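Local coordinates for putative capsid protein of prophage (Escherichia coli CFT073, PDB 3BQW) that probably serves as a major capsid protein of a prophage, the subunit from which the phage head shell would be built, at residues K88-I93 / I326-T331; A204-M209 / A258-S263; S235-A240 / V248-Y253; Y314-I319 / Q330-P335. All blocks are in the same frame, centred on the assembly; numbering follows the deposited sequence.

Overall arrangement
The four contacts form two pairs on opposite sides of the chain's centre. Interactions 1 and 4 have centres about 8 Å apart and meet on strand 327-338, which pairs with strands 90-92 and 314-319 in one mixed sheet. Interactions 2 and 3 also have centres about 8 Å apart. Both reach a second mixed sheet, where strands 248-254 and 257-267 are neighbours; interaction 3 adds helix 236-241. The centres of interactions 1 and 2 are about 37 Å apart. Along the chain, interaction 3 is nested within interaction 2, and both lie inside the loop closed by interaction 1. Interaction 4 follows them. Residues far apart in sequence thus complete the first sheet of this putative capsid subunit.

Interaction 1: K88-I93 / I326-T331; sequences KPKHEI and IEYVQT
Two N-H groups reach Val329 O: His91 N from the neighbouring strand, at 2.9 Å, and the side-chain NE2 of Gln128 from helix 113-146. The strands are antiparallel and belong to a mixed sheet. Lys90, His91 and Glu92 pair with Gln330, Val329 and Tyr328. Val329 N returns a bond to His91 O, which makes His91 and Val329 a hydrogen-bonded pair. Thr331 N continues the pairing to Pro89 O. At the other end Ile93 N lies 2.8 Å from Glu327 O, well above the plane of that carbonyl.

Lys90, Tyr328 and Gln330 share one face. Lys90 leaves its backbone with CG between N and C (chi1 70°), then runs straight. This carries NZ over a face of the Tyr328 ring, 4.2 Å from its centroid, a cation-pi contact. The Tyr328 ring also meets that of Trp318, on strand 314-319. Gln330 NE2 donates to Lys88 O at 3.1 Å. The bond is bent, and the donor is tilted from the carbonyl plane. The same NE2 also gives to a water that accepts from Lys88 NZ, so backbone and side chain of Lys88 are both tied to one amide.

Near Ile93 two waters donate to its carbonyl O. One of them accepts from Glu327 N, and the other donates to Glu327 OE1 at 2.6 Å. That carboxylate has a stronger partner in Arg117 of helix 113-146. Val329 also touches this helix, through Asn124. Ile93 CD1 packs on Val329 CG1 at 3.7 Å.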
loop_
_atom_site.group_PDB
_atom_site.type_symbol
_atom_site.label_atom_id
_atom_site.label_comp_id
_atom_site.label_asym_id
_atom_site.label_seq_id
_atom_site.Cartn_x
_atom_site.Cartn_y
_atom_site.Cartn_z
ATOM N N LYS A 88 -9.155 -3.029 -12.686
ATOM C CA LYS A 88 -9.102 -4.194 -13.564
ATOM C C LYS A 88 -8.031 -4.075 -14.658
ATOM O O LYS A 88 -8.326 -4.164 -15.840
ATOM C CB LYS A 88 -10.480 -4.521 -14.146
ATOM C CG LYS A 88 -11.187 -3.399 -14.872
ATOM C CD LYS A 88 -12.516 -3.943 -15.374
ATOM C CE LYS A 88 -13.329 -2.916 -16.142
ATOM N NZ LYS A 88 -12.592 -2.372 -17.308
ATOM N N PRO A 89 -6.761 -3.928 -14.246
ATOM C CA PRO A 89 -5.695 -3.846 -15.214
ATOM C C PRO A 89 -5.606 -5.130 -16.020
ATOM O O PRO A 89 -5.820 -6.237 -15.480
ATOM C CB PRO A 89 -4.451 -3.666 -14.344
ATOM C CG PRO A 89 -4.801 -4.214 -13.038
ATOM C CD PRO A 89 -6.243 -3.868 -12.871
ATOM N N LYS A 90 -5.349 -4.969 -17.315
ATOM C CA LYS A 90 -5.150 -6.102 -18.198
ATOM C C LYS A 90 -3.898 -5.911 -19.028
ATOM O O LYS A 90 -3.400 -4.798 -19.173
ATOM C CB LYS A 90 -6.368 -6.334 -19.111
ATOM C CG LYS A 90 -6.585 -5.286 -20.179
ATOM C CD LYS A 90 -7.701 -5.699 -21.095
ATOM C CE LYS A 90 -8.027 -4.593 -22.087
ATOM N NZ LYS A 90 -9.122 -5.018 -23.012
ATOM N N HIS A 91 -3.408 -7.023 -19.563
ATOM C CA HIS A 91 -2.239 -7.039 -20.419
ATOM C C HIS A 91 -2.487 -8.036 -21.531
ATOM O O HIS A 91 -3.127 -9.059 -21.315
ATOM C CB HIS A 91 -1.006 -7.509 -19.642
ATOM C CG HIS A 91 -0.547 -6.568 -18.568
ATOM N ND1 HIS A 91 0.569 -5.767 -18.704
ATOM C CD2 HIS A 91 -1.027 -6.336 -17.321
ATOM C CE1 HIS A 91 0.736 -5.068 -17.592
ATOM N NE2 HIS A 91 -0.226 -5.388 -16.744
ATOM N N GLU A 92 -1.939 -7.746 -22.704
ATOM C CA GLU A 92 -1.910 -8.692 -23.811
ATOM C C GLU A 92 -0.891 -9.822 -23.548
ATOM O O GLU A 92 0.183 -9.601 -22.952
ATOM C CB GLU A 92 -1.595 -7.973 -25.132
ATOM C CG GLU A 92 -1.379 -8.950 -26.313
ATOM C CD GLU A 92 -1.078 -8.268 -27.652
ATOM O OE1 GLU A 92 -1.173 -7.020 -27.731
ATOM O OE2 GLU A 92 -0.742 -8.998 -28.624
ATOM N N ILE A 93 -1.246 -11.029 -23.969
ATOM C CA ILE A 93 -0.364 -12.189 -23.887
ATOM C C ILE A 93 0.232 -12.394 -25.269
ATOM O O ILE A 93 -0.417 -12.940 -26.155
ATOM C CB ILE A 93 -1.116 -13.449 -23.424
ATOM C CG1 ILE A 93 -1.850 -13.169 -22.096
ATOM C CG2 ILE A 93 -0.164 -14.671 -23.355
ATOM C CD1 ILE A 93 -0.960 -12.885 -20.881
ATOM N N ILE A 326 -6.330 -11.624 -30.314
ATOM C CA ILE A 326 -5.539 -11.127 -29.189
ATOM C C ILE A 326 -5.985 -11.771 -27.877
ATOM O O ILE A 326 -7.170 -11.842 -27.579
ATOM C CB ILE A 326 -5.582 -9.589 -29.080
ATOM C CG1 ILE A 326 -5.202 -8.941 -30.418
ATOM C CG2 ILE A 326 -4.637 -9.106 -27.986
ATOM C CD1 ILE A 326 -3.956 -9.569 -31.108
ATOM N N GLU A 327 -5.010 -12.259 -27.118
ATOM C CA GLU A 327 -5.247 -12.873 -25.830
ATOM C C GLU A 327 -4.904 -11.875 -24.714
ATOM O O GLU A 327 -3.940 -11.138 -24.823
ATOM C CB GLU A 327 -4.411 -14.145 -25.701
ATOM C CG GLU A 327 -4.677 -14.884 -24.403
ATOM C CD GLU A 327 -3.836 -16.121 -24.233
ATOM O OE1 GLU A 327 -3.151 -16.526 -25.185
ATOM O OE2 GLU A 327 -3.867 -16.690 -23.136
ATOM N N TYR A 328 -5.729 -11.858 -23.663
ATOM C CA TYR A 328 -5.562 -10.961 -22.511
ATOM C C TYR A 328 -5.613 -11.756 -21.223
ATOM O O TYR A 328 -6.226 -12.819 -21.169
ATOM C CB TYR A 328 -6.683 -9.928 -22.432
ATOM C CG TYR A 328 -6.732 -8.992 -23.591
ATOM C CD1 TYR A 328 -5.943 -7.852 -23.603
ATOM C CD2 TYR A 328 -7.549 -9.249 -24.690
ATOM C CE1 TYR A 328 -5.962 -6.976 -24.667
ATOM C CE2 TYR A 328 -7.574 -8.386 -25.763
ATOM C CZ TYR A 328 -6.773 -7.242 -25.733
ATOM O OH TYR A 328 -6.774 -6.358 -26.784
ATOM N N VAL A 329 -4.936 -11.225 -20.209
ATOM C CA VAL A 329 -5.158 -11.599 -18.818
ATOM C C VAL A 329 -5.499 -10.294 -18.087
ATOM O O VAL A 329 -5.001 -9.209 -18.419
ATOM C CB VAL A 329 -3.956 -12.373 -18.163
ATOM C CG1 VAL A 329 -2.750 -11.495 -17.958
ATOM C CG2 VAL A 329 -4.361 -12.950 -16.835
ATOM N N GLN A 330 -6.391 -10.402 -17.120
ATOM C CA GLN A 330 -6.878 -9.249 -16.386
ATOM C C GLN A 330 -7.245 -9.663 -14.973
ATOM O O GLN A 330 -7.785 -10.752 -14.756
ATOM C CB GLN A 330 -8.108 -8.707 -17.102
ATOM C CG GLN A 330 -8.766 -7.532 -16.458
ATOM C CD GLN A 330 -9.997 -7.124 -17.201
ATOM O OE1 GLN A 330 -10.924 -7.911 -17.326
ATOM N NE2 GLN A 330 -10.010 -5.898 -17.730
ATOM N N THR A 331 -6.986 -8.789 -14.014
ATOM C CA THR A 331 -7.291 -9.046 -12.615
ATOM C C THR A 331 -8.162 -7.913 -12.029
ATOM O O THR A 331 -7.748 -6.744 -11.982
ATOM C CB THR A 331 -5.997 -9.194 -11.791
ATOM O OG1 THR A 331 -5.130 -10.133 -12.445
ATOM C CG2 THR A 331 -6.308 -9.677 -10.363
HETATM O O HOH W 1 -12.468 -4.704 -19.336
HETATM O O HOH W 2 -2.260 -11.942 -27.995
HETATM O O HOH W 3 -1.235 -15.834 -26.872
#

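Interaction 2: A204-M209 / A258-S263; sequences ANVMIM and ALIVYS
Met207 N donates to Ala258 O at 2.7 Å in an almost straight bond. It belongs to a run of five backbone bonds that joins strands 206-209 and 257-267 in parallel. Ala258 N gives to Asn205 O, but from well above the carbonyl plane. Ile260 N then gives to Met207 O, and Met209 N gives to Ile260 O at 2.8 Å. The last bond runs from Tyr262 N to Met209 O. The pairs are Val206 with Ala258, Met207 with Leu259, Ile208 with Ile260 and Met209 with Val261.

One face carries Met207, Met209, Leu259 and Val261. Met207 and Leu259 lie side by side. The bend of Met207 at its thioether (chi3 52°) turns CE onto Leu259 CD2, and at 3.5 Å this carbon pair is tight. Met209 CE meets Leu259 CB at 4.0 Å, its chain crossing that of Leu259 at a slant.

The other face carries Val206, Ile208, Ala258 and Ile260. Val206 CG2 touches Ile260 CD1 at 3.8 Å. Ile208 runs alongside Tyr262, with CG2 on Tyr262 CB at 3.6 Å.

Strand 281-285 flanks strand 206-209 on its other edge, where Asn205 and Val206 both face Gly285 in a classic beta bulge. Strand 248-254 flanks strand 257-267. Helix 211-218 packs on the methionine face through Trp214 and Leu217, and helix 30-35 packs on the Val206 and Ile260 face through Leu30 and Phe35. The two are thus interior strands of a mixed sheet, their contact buried between helices on both faces.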
loop_
_atom_site.group_PDB
_atom_site.type_symbol
_atom_site.label_atom_id
_atom_site.label_comp_id
_atom_site.label_asym_id
_atom_site.label_seq_id
_atom_site.Cartn_x
_atom_site.Cartn_y
_atom_site.Cartn_z
ATOM N N ALA A 204 4.541 5.866 20.527
ATOM C CA ALA A 204 4.974 5.462 19.205
ATOM C C ALA A 204 6.087 4.450 19.373
ATOM O O ALA A 204 7.016 4.659 20.162
ATOM C CB ALA A 204 5.458 6.675 18.408
ATOM N N ASN A 205 6.005 3.349 18.622
ATOM C CA ASN A 205 7.037 2.318 18.656
ATOM C C ASN A 205 7.706 2.085 17.292
ATOM O O ASN A 205 8.549 1.213 17.149
ATOM C CB ASN A 205 6.489 1.017 19.294
ATOM C CG ASN A 205 5.577 0.222 18.374
ATOM O OD1 ASN A 205 5.149 0.699 17.331
ATOM N ND2 ASN A 205 5.264 -1.018 18.778
ATOM N N VAL A 206 7.338 2.883 16.305
ATOM C CA VAL A 206 7.959 2.828 14.985
ATOM C C VAL A 206 8.098 4.232 14.383
ATOM O O VAL A 206 7.203 5.061 14.502
ATOM C CB VAL A 206 7.209 1.838 14.035
ATOM C CG1 VAL A 206 5.776 2.311 13.706
ATOM C CG2 VAL A 206 8.053 1.560 12.784
ATOM N N MET A 207 9.278 4.516 13.820
ATOM C CA MET A 207 9.515 5.738 13.051
ATOM C C MET A 207 9.929 5.345 11.624
ATOM O O MET A 207 10.985 4.760 11.437
ATOM C CB MET A 207 10.558 6.654 13.711
ATOM C CG MET A 207 10.678 8.053 13.052
ATOM S SD MET A 207 11.688 9.329 13.871
ATOM C CE MET A 207 13.229 8.522 14.131
ATOM N N ILE A 208 9.050 5.631 10.655
ATOM C CA ILE A 208 9.291 5.411 9.234
ATOM C C ILE A 208 9.675 6.731 8.553
ATOM O O ILE A 208 8.960 7.727 8.666
ATOM C CB ILE A 208 8.067 4.803 8.542
ATOM C CG1 ILE A 208 7.592 3.556 9.314
ATOM C CG2 ILE A 208 8.423 4.429 7.106
ATOM C CD1 ILE A 208 6.138 3.347 9.306
ATOM N N MET A 209 10.834 6.726 7.880
ATOM C CA MET A 209 11.519 7.942 7.441
ATOM C C MET A 209 11.824 7.845 5.960
ATOM O O MET A 209 12.296 6.818 5.509
ATOM C CB MET A 209 12.899 8.059 8.104
ATOM C CG MET A 209 12.915 8.243 9.555
ATOM S SD MET A 209 14.580 8.232 10.206
ATOM C CE MET A 209 14.634 6.557 10.745
ATOM N N ALA A 258 11.446 1.771 16.858
ATOM C CA ALA A 258 12.081 1.087 15.734
ATOM C C ALA A 258 12.278 2.090 14.616
ATOM O O ALA A 258 11.425 2.957 14.399
ATOM C CB ALA A 258 11.234 -0.078 15.248
ATOM N N LEU A 259 13.391 1.937 13.899
ATOM C CA LEU A 259 13.831 2.894 12.898
ATOM C C LEU A 259 13.880 2.239 11.531
ATOM O O LEU A 259 14.624 1.290 11.307
ATOM C CB LEU A 259 15.216 3.451 13.252
ATOM C CG LEU A 259 15.448 4.091 14.622
ATOM C CD1 LEU A 259 16.965 4.268 14.816
ATOM C CD2 LEU A 259 14.693 5.444 14.812
ATOM N N ILE A 260 13.065 2.763 10.629
ATOM C CA ILE A 260 12.871 2.233 9.289
ATOM C C ILE A 260 13.030 3.392 8.297
ATOM O O ILE A 260 12.377 4.439 8.435
ATOM C CB ILE A 260 11.449 1.592 9.127
ATOM C CG1 ILE A 260 11.206 0.482 10.173
ATOM C CG2 ILE A 260 11.263 1.023 7.704
ATOM C CD1 ILE A 260 9.823 -0.264 10.021
ATOM N N VAL A 261 13.917 3.207 7.331
ATOM C CA VAL A 261 14.016 4.081 6.187
ATOM C C VAL A 261 13.265 3.448 5.030
ATOM O O VAL A 261 13.502 2.299 4.684
ATOM C CB VAL A 261 15.474 4.356 5.774
ATOM C CG1 VAL A 261 15.525 5.312 4.575
ATOM C CG2 VAL A 261 16.263 4.902 6.986
ATOM N N TYR A 262 12.369 4.223 4.436
ATOM C CA TYR A 262 11.435 3.721 3.446
ATOM C C TYR A 262 11.613 4.497 2.157
ATOM O O TYR A 262 11.453 5.693 2.134
ATOM C CB TYR A 262 10.024 3.890 3.980
ATOM C CG TYR A 262 8.881 3.451 3.083
ATOM C CD1 TYR A 262 8.586 2.111 2.897
ATOM C CD2 TYR A 262 8.048 4.364 2.498
ATOM C CE1 TYR A 262 7.490 1.705 2.114
ATOM C CE2 TYR A 262 6.949 3.964 1.720
ATOM C CZ TYR A 262 6.681 2.643 1.543
ATOM O OH TYR A 262 5.612 2.248 0.765
ATOM N N SER A 263 11.929 3.781 1.088
ATOM C CA SER A 263 12.278 4.371 -0.203
ATOM C C SER A 263 11.440 3.823 -1.349
ATOM O O SER A 263 11.805 3.998 -2.496
ATOM C CB SER A 263 13.759 4.107 -0.508
ATOM O OG SER A 263 14.575 4.518 0.579
#

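Interaction 3: S235-A240 / V248-Y253; sequences SAAELA and VSFKGY
Polar contacts join Tyr253 to the first turn of helix 236-241. Ser235 OG donates to Tyr253 OH at 2.7 Å, and Tyr253 OH donates to Glu238 OE1 at 2.6 Å. Both helix partners lie at the edge of the tyrosine ring. The hydroxyl meets OE1 on the anti side of the carboxylate. Ser235 OG also accepts from Glu238 N at 3.0 Å, so the serine serves as the helix N-cap. The two hydroxyls and the carboxylate form a short chain of hydrogen bonds. Glu238 OE1 accepts a further bond from Glu234 N, just before the N-cap.

Stacking involves Phe250. The extended chain of Glu238, with CG anti to its backbone N (chi1 -160°), lies flat across one ring face. CG sits over the ring centre at 3.8 Å from the centroid, a CH-pi contact. The carboxylate plane is only 15° from that of the ring.

Apolar packing adds Ala237 CB, 4.4 Å from Phe250 CE1. Ala237 and Phe250 both also touch Ala258 of the adjoining strand.

This is helix-on-sheet packing: an N-capped helix rests on strand 248-254, held by one aromatic face and one tyrosine hydroxyl.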
loop_
_atom_site.group_PDB
_atom_site.type_symbol
_atom_site.label_atom_id
_atom_site.label_comp_id
_atom_site.label_asym_id
_atom_site.label_seq_id
_atom_site.Cartn_x
_atom_site.Cartn_y
_atom_site.Cartn_z
ATOM N N SER A 235 10.861 -7.455 17.031
ATOM C CA SER A 235 9.638 -6.649 17.016
ATOM C C SER A 235 8.815 -6.912 15.758
ATOM O O SER A 235 9.347 -7.377 14.749
ATOM C CB SER A 235 9.994 -5.157 17.112
ATOM O OG SER A 235 10.588 -4.641 15.918
ATOM N N ALA A 236 7.515 -6.618 15.828
ATOM C CA ALA A 236 6.653 -6.592 14.641
ATOM C C ALA A 236 7.204 -5.656 13.547
ATOM O O ALA A 236 7.133 -5.982 12.364
ATOM C CB ALA A 236 5.243 -6.160 15.016
ATOM N N ALA A 237 7.731 -4.493 13.955
ATOM C CA ALA A 237 8.336 -3.526 13.013
ATOM C C ALA A 237 9.446 -4.194 12.211
ATOM O O ALA A 237 9.492 -4.125 10.996
ATOM C CB ALA A 237 8.885 -2.305 13.774
ATOM N N GLU A 238 10.317 -4.891 12.924
ATOM C CA GLU A 238 11.474 -5.565 12.339
ATOM C C GLU A 238 11.099 -6.749 11.445
ATOM O O GLU A 238 11.617 -6.912 10.339
ATOM C CB GLU A 238 12.380 -6.019 13.475
ATOM C CG GLU A 238 13.747 -6.269 13.048
ATOM C CD GLU A 238 14.671 -6.589 14.198
ATOM O OE1 GLU A 238 14.365 -6.302 15.395
ATOM O OE2 GLU A 238 15.729 -7.159 13.866
ATOM N N LEU A 239 10.213 -7.591 11.941
ATOM C CA LEU A 239 9.623 -8.656 11.137
ATOM C C LEU A 239 9.007 -8.162 9.813
ATOM O O LEU A 239 9.188 -8.778 8.756
ATOM C CB LEU A 239 8.529 -9.352 11.945
ATOM C CG LEU A 239 8.738 -10.765 12.479
ATOM C CD1 LEU A 239 9.994 -10.925 13.345
ATOM C CD2 LEU A 239 7.452 -11.116 13.253
ATOM N N ALA A 240 8.253 -7.073 9.875
ATOM C CA ALA A 240 7.647 -6.508 8.669
ATOM C C ALA A 240 8.649 -6.129 7.563
ATOM O O ALA A 240 8.275 -6.132 6.396
ATOM C CB ALA A 240 6.785 -5.312 9.019
ATOM N N VAL A 248 12.990 -0.973 1.667
ATOM C CA VAL A 248 12.927 -0.666 3.079
ATOM C C VAL A 248 14.223 -1.127 3.727
ATOM O O VAL A 248 14.770 -2.160 3.354
ATOM C CB VAL A 248 11.715 -1.423 3.685
ATOM C CG1 VAL A 248 11.907 -1.759 5.108
ATOM C CG2 VAL A 248 10.438 -0.621 3.457
ATOM N N SER A 249 14.716 -0.348 4.681
ATOM C CA SER A 249 15.864 -0.716 5.439
ATOM C C SER A 249 15.587 -0.494 6.914
ATOM O O SER A 249 15.235 0.615 7.340
ATOM C CB SER A 249 17.067 0.116 5.017
ATOM O OG SER A 249 18.160 -0.186 5.867
ATOM N N PHE A 250 15.745 -1.557 7.684
ATOM C CA PHE A 250 15.626 -1.508 9.107
ATOM C C PHE A 250 16.966 -1.086 9.676
ATOM O O PHE A 250 17.978 -1.711 9.406
ATOM C CB PHE A 250 15.202 -2.854 9.701
ATOM C CG PHE A 250 14.799 -2.752 11.144
ATOM C CD1 PHE A 250 13.502 -2.456 11.488
ATOM C CD2 PHE A 250 15.732 -2.896 12.140
ATOM C CE1 PHE A 250 13.136 -2.309 12.810
ATOM C CE2 PHE A 250 15.375 -2.769 13.467
ATOM C CZ PHE A 250 14.078 -2.461 13.803
ATOM N N LYS A 251 16.949 -0.017 10.468
ATOM C CA LYS A 251 18.167 0.627 10.937
ATOM C C LYS A 251 18.542 0.285 12.368
ATOM O O LYS A 251 19.709 0.408 12.733
ATOM C CB LYS A 251 18.023 2.154 10.812
ATOM C CG LYS A 251 17.948 2.644 9.384
ATOM C CD LYS A 251 19.171 2.203 8.588
ATOM C CE LYS A 251 19.120 2.748 7.212
ATOM N NZ LYS A 251 20.203 2.253 6.364
ATOM N N GLY A 252 17.573 -0.109 13.187
ATOM C CA GLY A 252 17.820 -0.317 14.599
ATOM C C GLY A 252 16.758 0.340 15.443
ATOM O O GLY A 252 15.642 0.537 14.994
ATOM N N TYR A 253 17.131 0.691 16.669
ATOM C CA TYR A 253 16.213 1.227 17.661
ATOM C C TYR A 253 16.775 2.479 18.313
ATOM O O TYR A 253 17.997 2.665 18.395
ATOM C CB TYR A 253 15.905 0.181 18.741
ATOM C CG TYR A 253 15.163 -1.034 18.229
ATOM C CD1 TYR A 253 13.772 -1.134 18.335
ATOM C CD2 TYR A 253 15.847 -2.075 17.616
ATOM C CE1 TYR A 253 13.086 -2.257 17.858
ATOM C CE2 TYR A 253 15.178 -3.199 17.129
ATOM C CZ TYR A 253 13.804 -3.286 17.260
ATOM O OH TYR A 253 13.176 -4.416 16.780
#

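Interaction 4: Y314-I319 / Q330-P335; sequences YPKNWI and QTHSAP
Trp318 has CG between its backbone N and C (chi1 75°), which swings the indole toward the partner strand of a beta hairpin. There its CZ3 edge meets Gln330 CB at 3.6 Å, with CB near the indole plane. Lys316 has CG anti to its carbonyl carbon (chi1 -60°) and an extended chi2, which set CD 3.5 Å from His332 CE1. Bends at chi3 and chi4 then lead NZ off to a salt bridge with Asp300.

The hairpin is part of a mixed sheet. Tyr314 and His332 make one hydrogen-bonded pair. Tyr314 N gives to His332 O in the carbonyl plane, whereas His332 N approaches Tyr314 O from above its plane, at 2.9 Å. Lys316 and Gln330 make the next such pair, and its shorter bond is Lys316 N to Gln330 O at 2.7 Å. Pro315, which has no N-H to give, sits between them opposite Thr331, and its CA lies 3.2 Å from Gln330 O.

Pro315 and Thr331 share the face toward helices 10-17 and 113-146. Pro315 packs on Leu13, Phe14 and Leu17, and Thr331 OG1 bonds to Gln128. On the other face Tyr314 CB touches His332 CB at 4.1 Å. Buried beside it, His332 ND1 has no hydrogen-bond partner in the model.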
loop_
_atom_site.group_PDB
_atom_site.type_symbol
_atom_site.label_atom_id
_atom_site.label_comp_id
_atom_site.label_asym_id
_atom_site.label_seq_id
_atom_site.Cartn_x
_atom_site.Cartn_y
_atom_site.Cartn_z
ATOM N N TYR A 314 -9.803 -11.259 -8.727
ATOM C CA TYR A 314 -10.488 -12.134 -9.653
ATOM C C TYR A 314 -9.808 -12.030 -11.022
ATOM O O TYR A 314 -10.012 -11.061 -11.747
ATOM C CB TYR A 314 -11.962 -11.774 -9.747
ATOM C CG TYR A 314 -12.753 -12.761 -10.518
ATOM C CD1 TYR A 314 -13.323 -13.866 -9.885
ATOM C CD2 TYR A 314 -12.947 -12.604 -11.892
ATOM C CE1 TYR A 314 -14.043 -14.798 -10.617
ATOM C CE2 TYR A 314 -13.671 -13.504 -12.604
ATOM C CZ TYR A 314 -14.214 -14.597 -11.969
ATOM O OH TYR A 314 -14.943 -15.494 -12.694
ATOM N N PRO A 315 -8.981 -13.030 -11.352
ATOM C CA PRO A 315 -8.247 -13.081 -12.600
ATOM C C PRO A 315 -9.045 -13.719 -13.727
ATOM O O PRO A 315 -9.860 -14.617 -13.493
ATOM C CB PRO A 315 -7.021 -13.909 -12.225
ATOM C CG PRO A 315 -7.557 -14.906 -11.248
ATOM C CD PRO A 315 -8.649 -14.174 -10.486
ATOM N N LYS A 316 -8.851 -13.208 -14.939
ATOM C CA LYS A 316 -9.545 -13.704 -16.123
ATOM C C LYS A 316 -8.529 -13.821 -17.221
ATOM O O LYS A 316 -7.674 -12.963 -17.343
ATOM C CB LYS A 316 -10.617 -12.715 -16.609
ATOM C CG LYS A 316 -11.724 -12.393 -15.627
ATOM C CD LYS A 316 -12.665 -11.279 -16.164
ATOM C CE LYS A 316 -13.580 -11.749 -17.322
ATOM N NZ LYS A 316 -14.438 -12.919 -16.961
ATOM N N ASN A 317 -8.635 -14.871 -18.028
ATOM C CA ASN A 317 -7.834 -15.003 -19.251
ATOM C C ASN A 317 -8.810 -15.245 -20.411
ATOM O O ASN A 317 -9.735 -16.037 -20.271
ATOM C CB ASN A 317 -6.825 -16.151 -19.100
ATOM C CG ASN A 317 -6.022 -16.448 -20.397
ATOM O OD1 ASN A 317 -5.435 -15.558 -21.034
ATOM N ND2 ASN A 317 -5.962 -17.709 -20.746
ATOM N N TRP A 318 -8.642 -14.543 -21.530
ATOM C CA TRP A 318 -9.519 -14.765 -22.687
ATOM C C TRP A 318 -8.805 -14.415 -23.977
ATOM O O TRP A 318 -7.835 -13.676 -23.965
ATOM C CB TRP A 318 -10.868 -14.004 -22.565
ATOM C CG TRP A 318 -10.775 -12.519 -22.811
ATOM C CD1 TRP A 318 -11.010 -11.860 -23.987
ATOM C CD2 TRP A 318 -10.409 -11.515 -21.858
ATOM N NE1 TRP A 318 -10.800 -10.509 -23.826
ATOM C CE2 TRP A 318 -10.444 -10.267 -22.527
ATOM C CE3 TRP A 318 -10.058 -11.546 -20.502
ATOM C CZ2 TRP A 318 -10.131 -9.071 -21.890
ATOM C CZ3 TRP A 318 -9.742 -10.346 -19.868
ATOM C CH2 TRP A 318 -9.784 -9.128 -20.563
ATOM N N ILE A 319 -9.290 -15.010 -25.069
ATOM C CA ILE A 319 -8.772 -14.822 -26.427
ATOM C C ILE A 319 -9.912 -14.254 -27.255
ATOM O O ILE A 319 -10.990 -14.838 -27.311
ATOM C CB ILE A 319 -8.327 -16.149 -27.079
ATOM C CG1 ILE A 319 -7.221 -16.830 -26.264
ATOM C CG2 ILE A 319 -7.859 -15.911 -28.511
ATOM C CD1 ILE A 319 -7.194 -18.347 -26.441
ATOM N N GLN A 330 -6.391 -10.402 -17.120
ATOM C CA GLN A 330 -6.878 -9.249 -16.386
ATOM C C GLN A 330 -7.245 -9.663 -14.973
ATOM O O GLN A 330 -7.785 -10.752 -14.756
ATOM C CB GLN A 330 -8.108 -8.707 -17.102
ATOM C CG GLN A 330 -8.766 -7.532 -16.458
ATOM C CD GLN A 330 -9.997 -7.124 -17.201
ATOM O OE1 GLN A 330 -10.924 -7.911 -17.326
ATOM N NE2 GLN A 330 -10.010 -5.898 -17.730
ATOM N N THR A 331 -6.986 -8.789 -14.014
ATOM C CA THR A 331 -7.291 -9.046 -12.615
ATOM C C THR A 331 -8.162 -7.913 -12.029
ATOM O O THR A 331 -7.748 -6.744 -11.982
ATOM C CB THR A 331 -5.997 -9.194 -11.791
ATOM O OG1 THR A 331 -5.130 -10.133 -12.445
ATOM C CG2 THR A 331 -6.308 -9.677 -10.363
ATOM N N HIS A 332 -9.363 -8.290 -11.591
ATOM C CA HIS A 332 -10.300 -7.407 -10.905
ATOM C C HIS A 332 -10.010 -7.328 -9.412
ATOM O O HIS A 332 -9.705 -8.327 -8.777
ATOM C CB HIS A 332 -11.734 -7.916 -11.094
ATOM C CG HIS A 332 -12.243 -7.776 -12.491
ATOM N ND1 HIS A 332 -11.653 -8.405 -13.563
ATOM C CD2 HIS A 332 -13.276 -7.068 -12.996
ATOM C CE1 HIS A 332 -12.311 -8.102 -14.666
ATOM N NE2 HIS A 332 -13.290 -7.275 -14.350
ATOM N N SER A 333 -10.117 -6.124 -8.863
ATOM C CA SER A 333 -9.993 -5.874 -7.408
ATOM C C SER A 333 -10.578 -4.503 -7.032
ATOM O O SER A 333 -10.486 -3.555 -7.808
ATOM C CB SER A 333 -8.522 -5.921 -6.979
ATOM O OG SER A 333 -8.398 -6.039 -5.575
ATOM N N ALA A 334 -11.145 -4.405 -5.828
ATOM C CA ALA A 334 -11.748 -3.151 -5.334
ATOM C C ALA A 334 -11.339 -2.907 -3.887
ATOM O O ALA A 334 -12.173 -2.905 -3.006
ATOM C CB ALA A 334 -13.297 -3.190 -5.478
ATOM N N PRO A 335 -10.043 -2.689 -3.651
ATOM C CA PRO A 335 -9.485 -2.478 -2.318
ATOM C C PRO A 335 -9.583 -1.048 -1.807
ATOM O O PRO A 335 -9.500 -0.085 -2.585
ATOM C CB PRO A 335 -8.017 -2.845 -2.506
ATOM C CG PRO A 335 -7.719 -2.412 -3.913
ATOM C CD PRO A 335 -8.985 -2.652 -4.688
#